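Local coordinates for siderophore periplasmic binding protein (Thermobifida fusca, PDB 5DH0) that probably binds the iron-loaded siderophore fuscachelin outside the membrane and hands it on for import into the cell, at residues P42-A47 with E61-I66; L106-V111 with S152-D157; D185-L190 with L241-V246. One frame throughout, in Å; residues are numbered along the deposited sequence.

Contact 1: residues P42-A47 with E61-I66; sequences PQRIVA and EPVGVI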
loop_
_atom_site.group_PDB
_atom_site.type_symbol
_atom_site.label_atom_id
_atom_site.label_comp_id
_atom_site.label_asym_id
_atom_site.label_seq_id
_atom_site.Cartn_x
_atom_site.Cartn_y
_atom_site.Cartn_z
ATOM N N PRO A 42 -48.209 -12.955 3.262
ATOM C CA PRO A 42 -48.649 -11.796 4.046
ATOM C C PRO A 42 -48.972 -10.576 3.165
ATOM O O PRO A 42 -48.329 -10.352 2.135
ATOM C CB PRO A 42 -47.452 -11.525 4.960
ATOM C CG PRO A 42 -46.272 -11.977 4.162
ATOM C CD PRO A 42 -46.752 -13.168 3.356
ATOM N N GLN A 43 -49.967 -9.800 3.577
ATOM C CA GLN A 43 -50.487 -8.729 2.742
ATOM C C GLN A 43 -50.155 -7.333 3.286
ATOM O O GLN A 43 -49.975 -6.387 2.529
ATOM C CB GLN A 43 -52.002 -8.887 2.606
ATOM C CG GLN A 43 -52.431 -10.215 1.993
ATOM C CD GLN A 43 -52.285 -10.203 0.485
ATOM O OE1 GLN A 43 -52.549 -9.182 -0.161
ATOM N NE2 GLN A 43 -51.850 -11.326 -0.087
ATOM N N ARG A 44 -50.085 -7.224 4.606
ATOM C CA ARG A 44 -49.921 -5.932 5.242
ATOM C C ARG A 44 -48.638 -5.899 6.045
ATOM O O ARG A 44 -48.633 -6.265 7.227
ATOM C CB ARG A 44 -51.111 -5.620 6.150
ATOM C CG ARG A 44 -52.456 -5.744 5.485
ATOM C CD ARG A 44 -53.497 -5.010 6.291
ATOM N NE ARG A 44 -53.930 -3.857 5.526
ATOM C CZ ARG A 44 -53.945 -2.617 5.976
ATOM N NH1 ARG A 44 -53.565 -2.338 7.209
ATOM N NH2 ARG A 44 -54.341 -1.660 5.174
ATOM N N ILE A 45 -47.558 -5.453 5.414
ATOM C CA ILE A 45 -46.240 -5.531 6.034
ATOM C C ILE A 45 -45.797 -4.177 6.594
ATOM O O ILE A 45 -45.862 -3.159 5.894
ATOM C CB ILE A 45 -45.210 -6.060 5.009
ATOM C CG1 ILE A 45 -45.595 -7.484 4.611
ATOM C CG2 ILE A 45 -43.785 -6.026 5.566
ATOM C CD1 ILE A 45 -45.012 -7.950 3.312
ATOM N N VAL A 46 -45.382 -4.157 7.861
ATOM C CA VAL A 46 -44.659 -2.995 8.394
ATOM C C VAL A 46 -43.159 -3.246 8.284
ATOM O O VAL A 46 -42.629 -4.183 8.881
ATOM C CB VAL A 46 -45.022 -2.679 9.854
ATOM C CG1 VAL A 46 -43.981 -1.745 10.474
ATOM C CG2 VAL A 46 -46.389 -2.035 9.923
ATOM N N ALA A 47 -42.490 -2.415 7.495
ATOM C CA ALA A 47 -41.044 -2.506 7.318
ATOM C C ALA A 47 -40.321 -1.583 8.285
ATOM O O ALA A 47 -40.316 -0.367 8.107
ATOM C CB ALA A 47 -40.658 -2.165 5.877
ATOM N N GLU A 61 -46.235 -3.072 -1.392
ATOM C CA GLU A 61 -46.484 -1.782 -0.748
ATOM C C GLU A 61 -46.692 -1.988 0.753
ATOM O O GLU A 61 -47.708 -2.557 1.180
ATOM C CB GLU A 61 -47.702 -1.086 -1.353
ATOM C CG GLU A 61 -47.580 -0.746 -2.831
ATOM C CD GLU A 61 -48.752 0.097 -3.340
ATOM O OE1 GLU A 61 -49.156 1.065 -2.651
ATOM O OE2 GLU A 61 -49.273 -0.209 -4.433
ATOM N N PRO A 62 -45.727 -1.532 1.563
ATOM C CA PRO A 62 -45.807 -1.747 3.012
ATOM C C PRO A 62 -46.885 -0.863 3.586
ATOM O O PRO A 62 -47.169 0.175 2.984
ATOM C CB PRO A 62 -44.419 -1.341 3.510
ATOM C CG PRO A 62 -43.946 -0.326 2.503
ATOM C CD PRO A 62 -44.593 -0.673 1.178
ATOM N N VAL A 63 -47.490 -1.253 4.702
ATOM C CA VAL A 63 -48.510 -0.402 5.316
ATOM C C VAL A 63 -47.926 0.577 6.353
ATOM O O VAL A 63 -48.656 1.402 6.918
ATOM C CB VAL A 63 -49.613 -1.245 5.974
ATOM C CG1 VAL A 63 -50.428 -1.943 4.904
ATOM C CG2 VAL A 63 -49.012 -2.239 6.966
ATOM N N GLY A 64 -46.612 0.491 6.574
ATOM C CA GLY A 64 -45.890 1.380 7.471
ATOM C C GLY A 64 -44.393 1.224 7.275
ATOM O O GLY A 64 -43.903 0.114 7.068
ATOM N N VAL A 65 -43.651 2.320 7.325
ATOM C CA VAL A 65 -42.200 2.240 7.151
ATOM C C VAL A 65 -41.457 3.052 8.175
ATOM O O VAL A 65 -42.016 3.957 8.791
ATOM C CB VAL A 65 -41.729 2.734 5.753
ATOM C CG1 VAL A 65 -42.233 1.831 4.676
ATOM C CG2 VAL A 65 -42.177 4.169 5.506
ATOM N N ILE A 66 -40.186 2.720 8.347
ATOM C CA ILE A 66 -39.270 3.604 9.038
ATOM C C ILE A 66 -39.110 4.847 8.176
ATOM O O ILE A 66 -39.113 4.754 6.938
ATOM C CB ILE A 66 -37.894 2.945 9.296
ATOM C CG1 ILE A 66 -36.934 3.959 9.937
ATOM C CG2 ILE A 66 -37.300 2.417 8.002
ATOM C CD1 ILE A 66 -35.612 3.388 10.360
HETATM O O HOH W 1 -47.867 -4.645 2.862
#
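Ala47 and Val65 are paired in parallel register where strands 45-47 and 64-66, the two strands of a beta-alpha-beta unit connected through helix 52-57, run 11° apart in the parallel sheet of this lobe. Backbone hydrogen bonds hold the pair. Ala47 is bound through both of its polar atoms: its N donates to Gly64 O at 2.9 Å, and its O accepts from Ile66 N at 3.1 Å. Two residues before Val65, Val63 N reaches Ile45 O at 2.8 Å, tilted 31° from the carbonyl plane. A water extends this network at the loop end, donating to Gln43 O and Glu61 O and accepting from Ile45 N at 2.7 Å.

The apolar contacts centre on Val63. Its CG2 touches Val46 CG2 at 4.0 Å, the two side chains crossing at about a right angle. Its CG1, anti to the carbonyl carbon (chi1 -69°), is turned to Arg44 instead. An alanine in place of Val63 would probably leave the Arg44 guanidinium without this apolar cover on one face and open a gap beside Val46 CG2. Arg44 NH1 is hydrogen-bonded to Gln103 O, and Val63 CG1 lies over the centre of the planar group, 3.7 Å from Arg44 CZ.

Contact 2: residues L106-V111 with S152-D157; sequences LIIGGV and SRVVGD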
loop_
_atom_site.group_PDB
_atom_site.type_symbol
_atom_site.label_atom_id
_atom_site.label_comp_id
_atom_site.label_asym_id
_atom_site.label_seq_id
_atom_site.Cartn_x
_atom_site.Cartn_y
_atom_site.Cartn_z
ATOM N N LEU A 106 -47.868 -8.670 9.335
ATOM C CA LEU A 106 -46.476 -9.068 9.509
ATOM C C LEU A 106 -45.564 -7.856 9.658
ATOM O O LEU A 106 -45.607 -6.931 8.842
ATOM C CB LEU A 106 -46.008 -9.918 8.336
ATOM C CG LEU A 106 -44.522 -10.280 8.351
ATOM C CD1 LEU A 106 -44.162 -11.239 9.481
ATOM C CD2 LEU A 106 -44.130 -10.849 7.020
ATOM N N ILE A 107 -44.738 -7.878 10.699
ATOM C CA ILE A 107 -43.720 -6.861 10.934
ATOM C C ILE A 107 -42.325 -7.451 10.735
ATOM O O ILE A 107 -42.004 -8.504 11.305
ATOM C CB ILE A 107 -43.835 -6.299 12.341
ATOM C CG1 ILE A 107 -45.251 -5.776 12.575
ATOM C CG2 ILE A 107 -42.803 -5.209 12.568
ATOM C CD1 ILE A 107 -45.579 -5.574 14.039
ATOM N N ILE A 108 -41.500 -6.791 9.921
ATOM C CA ILE A 108 -40.152 -7.298 9.638
ATOM C C ILE A 108 -39.051 -6.234 9.832
ATOM O O ILE A 108 -39.315 -5.026 9.782
ATOM C CB ILE A 108 -40.046 -7.869 8.193
ATOM C CG1 ILE A 108 -40.214 -6.768 7.152
ATOM C CG2 ILE A 108 -41.051 -8.980 7.955
ATOM C CD1 ILE A 108 -39.625 -7.146 5.806
ATOM N N GLY A 109 -37.822 -6.695 10.066
ATOM C CA GLY A 109 -36.660 -5.820 10.113
ATOM C C GLY A 109 -35.337 -6.497 10.468
ATOM O O GLY A 109 -35.305 -7.616 10.985
ATOM N N GLY A 110 -34.237 -5.805 10.182
ATOM C CA GLY A 110 -32.920 -6.216 10.641
ATOM C C GLY A 110 -32.565 -5.670 12.021
ATOM O O GLY A 110 -32.985 -4.579 12.399
ATOM N N VAL A 111 -31.787 -6.441 12.777
ATOM C CA VAL A 111 -31.298 -6.008 14.084
ATOM C C VAL A 111 -29.789 -6.197 14.190
ATOM O O VAL A 111 -29.295 -7.309 14.007
ATOM C CB VAL A 111 -31.961 -6.799 15.243
ATOM C CG1 VAL A 111 -31.330 -6.426 16.569
ATOM C CG2 VAL A 111 -33.444 -6.546 15.294
ATOM N N SER A 152 -36.260 -11.422 2.618
ATOM C CA SER A 152 -36.837 -11.646 1.302
ATOM C C SER A 152 -37.555 -12.988 1.234
ATOM O O SER A 152 -38.645 -13.099 0.654
ATOM C CB SER A 152 -35.767 -11.583 0.228
ATOM O OG SER A 152 -35.398 -10.249 -0.029
ATOM N N ARG A 153 -36.944 -14.009 1.824
ATOM C CA ARG A 153 -37.544 -15.329 1.802
ATOM C C ARG A 153 -38.856 -15.279 2.582
ATOM O O ARG A 153 -39.875 -15.805 2.140
ATOM C CB ARG A 153 -36.583 -16.378 2.377
ATOM C CG ARG A 153 -35.443 -16.722 1.442
ATOM C CD ARG A 153 -34.470 -17.664 2.100
ATOM N NE ARG A 153 -33.355 -17.994 1.221
ATOM C CZ ARG A 153 -32.116 -18.208 1.650
ATOM N NH1 ARG A 153 -31.847 -18.120 2.946
ATOM N NH2 ARG A 153 -31.147 -18.496 0.792
ATOM N N VAL A 154 -38.829 -14.609 3.725
ATOM C CA VAL A 154 -39.981 -14.568 4.617
ATOM C C VAL A 154 -41.203 -13.870 4.002
ATOM O O VAL A 154 -42.330 -14.282 4.258
ATOM C CB VAL A 154 -39.586 -13.909 5.951
ATOM C CG1 VAL A 154 -40.681 -13.019 6.494
ATOM C CG2 VAL A 154 -39.214 -14.984 6.953
ATOM N N VAL A 155 -40.999 -12.853 3.170
ATOM C CA VAL A 155 -42.138 -12.163 2.557
ATOM C C VAL A 155 -42.501 -12.804 1.214
ATOM O O VAL A 155 -43.312 -12.264 0.451
ATOM C CB VAL A 155 -41.871 -10.632 2.344
ATOM C CG1 VAL A 155 -41.466 -9.956 3.653
ATOM C CG2 VAL A 155 -40.824 -10.401 1.263
ATOM N N GLY A 156 -41.872 -13.941 0.921
ATOM C CA GLY A 156 -42.210 -14.749 -0.244
ATOM C C GLY A 156 -41.436 -14.431 -1.511
ATOM O O GLY A 156 -41.790 -14.906 -2.596
ATOM N N ASP A 157 -40.369 -13.643 -1.376
ATOM C CA ASP A 157 -39.582 -13.193 -2.521
ATOM C C ASP A 157 -38.239 -13.936 -2.597
ATOM O O ASP A 157 -37.282 -13.467 -3.223
ATOM C CB ASP A 157 -39.363 -11.676 -2.433
ATOM C CG ASP A 157 -38.839 -11.079 -3.722
ATOM O OD1 ASP A 157 -39.255 -11.547 -4.807
ATOM O OD2 ASP A 157 -38.008 -10.144 -3.644
#
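Leu106 and Val155 are the residues whose CA atoms come nearest across the two segments, with 8.8 Å between Leu106 CA and Val155 CA, a spacing wide enough for a layer of side chains between sheet and helix. Segment 106-111 is extended throughout, whereas 152-157 holds the last part of helix 142-154 and the turn that ends it, and leads into helix 158-178, with Asp157 at its N-cap position. That turn is a Schellman motif: Asp157 N bonds to Ser152 O at 2.7 Å and Gly156 N to Arg153 O at 3.0 Å. Gly156 is the C-prime residue, with phi at 91°, a conformation in which a CB would be pressed against the carbonyl O of Val155.

The contact itself is wholly apolar and rests on four branched side chains. Leu106 and Ile108, two residues apart on the strand, both point to the helix end. Leu106, with CG anti to the backbone N (chi1 174°), extends CD2 to Val154 CG1 at 4.1 Å, and the same methyl lies 4.4 Å from Val155 CG1. Ile108 uses two branches: CG2 approaches Val154 CG1 at 4.3 Å, while CD1 meets Val155 CG1 at 4.0 Å, these two side chains crossing at about a right angle. Each valine therefore touches both strand residues through a single methyl, CG1. Val54 of helix 52-57 adjoins both Ile108 and Val155, and Ile45 of the neighbouring strand also touches both, so the four side chains belong to a larger hydrophobic core.

Helices packed through branched apolar side chains on a face of a parallel sheet are typical of a layered alpha/beta domain, as in the lobes of periplasmic siderophore-binding proteins.

Contact 3: residues D185-L190 with L241-V246; sequences DTTFAL and LSDADV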
loop_
_atom_site.group_PDB
_atom_site.type_symbol
_atom_site.label_atom_id
_atom_site.label_comp_id
_atom_site.label_asym_id
_atom_site.label_seq_id
_atom_site.Cartn_x
_atom_site.Cartn_y
_atom_site.Cartn_z
ATOM N N ASP A 185 -2.589 -4.620 -10.122
ATOM C CA ASP A 185 -1.769 -3.404 -10.186
ATOM C C ASP A 185 -2.422 -2.122 -9.663
ATOM O O ASP A 185 -1.728 -1.137 -9.424
ATOM C CB ASP A 185 -1.325 -3.154 -11.625
ATOM C CG ASP A 185 -0.210 -4.073 -12.048
ATOM O OD1 ASP A 185 0.926 -3.904 -11.534
ATOM O OD2 ASP A 185 -0.477 -4.970 -12.885
ATOM N N THR A 186 -3.744 -2.135 -9.501
ATOM C CA THR A 186 -4.489 -0.932 -9.141
ATOM C C THR A 186 -4.833 -0.857 -7.651
ATOM O O THR A 186 -5.433 -1.773 -7.090
ATOM C CB THR A 186 -5.814 -0.828 -9.945
ATOM O OG1 THR A 186 -5.562 -1.068 -11.337
ATOM C CG2 THR A 186 -6.472 0.557 -9.752
ATOM N N THR A 187 -4.455 0.242 -7.020
ATOM C CA THR A 187 -4.870 0.511 -5.654
ATOM C C THR A 187 -6.130 1.377 -5.650
ATOM O O THR A 187 -6.150 2.452 -6.250
ATOM C CB THR A 187 -3.757 1.202 -4.875
ATOM O OG1 THR A 187 -2.596 0.364 -4.882
ATOM C CG2 THR A 187 -4.187 1.463 -3.431
ATOM N N PHE A 188 -7.180 0.886 -4.989
ATOM C CA PHE A 188 -8.453 1.597 -4.866
ATOM C C PHE A 188 -8.627 2.302 -3.530
ATOM O O PHE A 188 -7.967 1.971 -2.539
ATOM C CB PHE A 188 -9.621 0.632 -5.055
ATOM C CG PHE A 188 -9.760 0.134 -6.443
ATOM C CD1 PHE A 188 -8.991 -0.930 -6.891
ATOM C CD2 PHE A 188 -10.650 0.733 -7.316
ATOM C CE1 PHE A 188 -9.112 -1.376 -8.186
ATOM C CE2 PHE A 188 -10.773 0.283 -8.608
ATOM C CZ PHE A 188 -10.003 -0.775 -9.044
ATOM N N ALA A 189 -9.538 3.270 -3.501
ATOM C CA ALA A 189 -9.953 3.889 -2.246
ATOM C C ALA A 189 -11.403 4.302 -2.355
ATOM O O ALA A 189 -11.829 4.816 -3.392
ATOM C CB ALA A 189 -9.090 5.071 -1.913
ATOM N N LEU A 190 -12.166 4.046 -1.294
ATOM C CA LEU A 190 -13.547 4.486 -1.226
ATOM C C LEU A 190 -13.699 5.503 -0.093
ATOM O O LEU A 190 -13.401 5.217 1.077
ATOM C CB LEU A 190 -14.495 3.310 -1.030
ATOM C CG LEU A 190 -15.914 3.797 -0.737
ATOM C CD1 LEU A 190 -16.460 4.644 -1.893
ATOM C CD2 LEU A 190 -16.840 2.635 -0.408
ATOM N N LEU A 241 -4.078 9.625 0.803
ATOM C CA LEU A 241 -4.650 8.935 -0.343
ATOM C C LEU A 241 -3.698 8.910 -1.533
ATOM O O LEU A 241 -4.084 8.526 -2.640
ATOM C CB LEU A 241 -5.961 9.603 -0.748
ATOM C CG LEU A 241 -7.050 9.369 0.281
ATOM C CD1 LEU A 241 -8.238 10.275 0.024
ATOM C CD2 LEU A 241 -7.432 7.907 0.196
ATOM N N SER A 242 -2.457 9.316 -1.303
ATOM C CA SER A 242 -1.500 9.466 -2.397
ATOM C C SER A 242 -1.189 8.138 -3.117
ATOM O O SER A 242 -0.817 8.145 -4.289
ATOM C CB SER A 242 -0.200 10.091 -1.878
ATOM O OG SER A 242 0.441 9.218 -0.951
ATOM N N ASP A 243 -1.343 7.004 -2.435
ATOM C CA ASP A 243 -1.064 5.711 -3.081
ATOM C C ASP A 243 -2.222 5.164 -3.908
ATOM O O ASP A 243 -2.076 4.150 -4.572
ATOM C CB ASP A 243 -0.655 4.658 -2.045
ATOM C CG ASP A 243 -1.761 4.356 -1.037
ATOM O OD1 ASP A 243 -2.556 5.284 -0.727
ATOM O OD2 ASP A 243 -1.807 3.199 -0.534
ATOM N N ALA A 244 -3.373 5.820 -3.870
ATOM C CA ALA A 244 -4.525 5.350 -4.637
ATOM C C ALA A 244 -4.397 5.699 -6.128
ATOM O O ALA A 244 -4.089 6.830 -6.493
ATOM C CB ALA A 244 -5.805 5.938 -4.063
ATOM N N ASP A 245 -4.644 4.722 -6.987
ATOM C CA ASP A 245 -4.662 4.958 -8.424
ATOM C C ASP A 245 -6.057 5.386 -8.860
ATOM O O ASP A 245 -6.230 6.118 -9.824
ATOM C CB ASP A 245 -4.248 3.685 -9.185
ATOM C CG ASP A 245 -2.890 3.146 -8.744
ATOM O OD1 ASP A 245 -1.950 3.947 -8.549
ATOM O OD2 ASP A 245 -2.764 1.911 -8.581
ATOM N N VAL A 246 -7.051 4.879 -8.141
ATOM C CA VAL A 246 -8.461 5.092 -8.422
ATOM C C VAL A 246 -9.189 5.424 -7.125
ATOM O O VAL A 246 -9.039 4.732 -6.110
ATOM C CB VAL A 246 -9.122 3.856 -9.052
ATOM C CG1 VAL A 246 -10.634 4.075 -9.200
ATOM C CG2 VAL A 246 -8.478 3.532 -10.385
#
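Thr187 O is gripped by two consecutive amides, Asp245 N at 2.8 Å and Val246 N at 3.2 Å, at the point where strand 246-250 joins strand 187-193 in the mixed sheet of the second lobe. The pairing is parallel, with Phe188 opposite Val246. Asp245 also takes the other polar atom of Thr187: its OD2 receives Thr187 N at 2.8 Å in an almost straight bond (171°), met from above the carboxylate plane. The side chain thus does here what a strand carbonyl would do, and Thr187 is held at both ends by one residue. Further along, Ala189 N makes only a weak bond to Val246 O.

Apolar contacts flank this backbone pairing. Val246 has CG1 anti to the backbone N (chi1 174°); the Val246 and Phe188 side chains lie side by side and point the same way, with Val246 CG1 3.8 Å from Phe188 CD2, and helix 292-307 packs on both. Val246 CG2 lies 3.6 Å from Thr186 CG2. The preceding beta turn, 241-244, is anchored by Asp243, bound to Ser219 and Lys220. Next to the turn, Ala189 CB touches two methyls, Leu241 CD2 at 3.9 Å and Ala244 CB at 4.0 Å.

In the fold
Contacts 1 and 2 belong to one lobe and share its parallel sheet: strands 45-47 and 106-112 are neighbours, joined by probable hydrogen bonds of Val46 with Leu106 and Ile108. Contact 1 pairs strand with strand within the sheet, so backbone bonds dominate, and it extends to solvent at Arg44. Contact 2 lies on one face of that sheet and is purely apolar. Contact 3, its centre about 42 Å from that of contact 1 and on the opposite side of the chain's centre, belongs to the mixed sheet of the other lobe. Like contact 1 it is a largely buried strand pairing, but it adds a carboxylate to the backbone bonds, and its turn meets Thr83 of the second subunit.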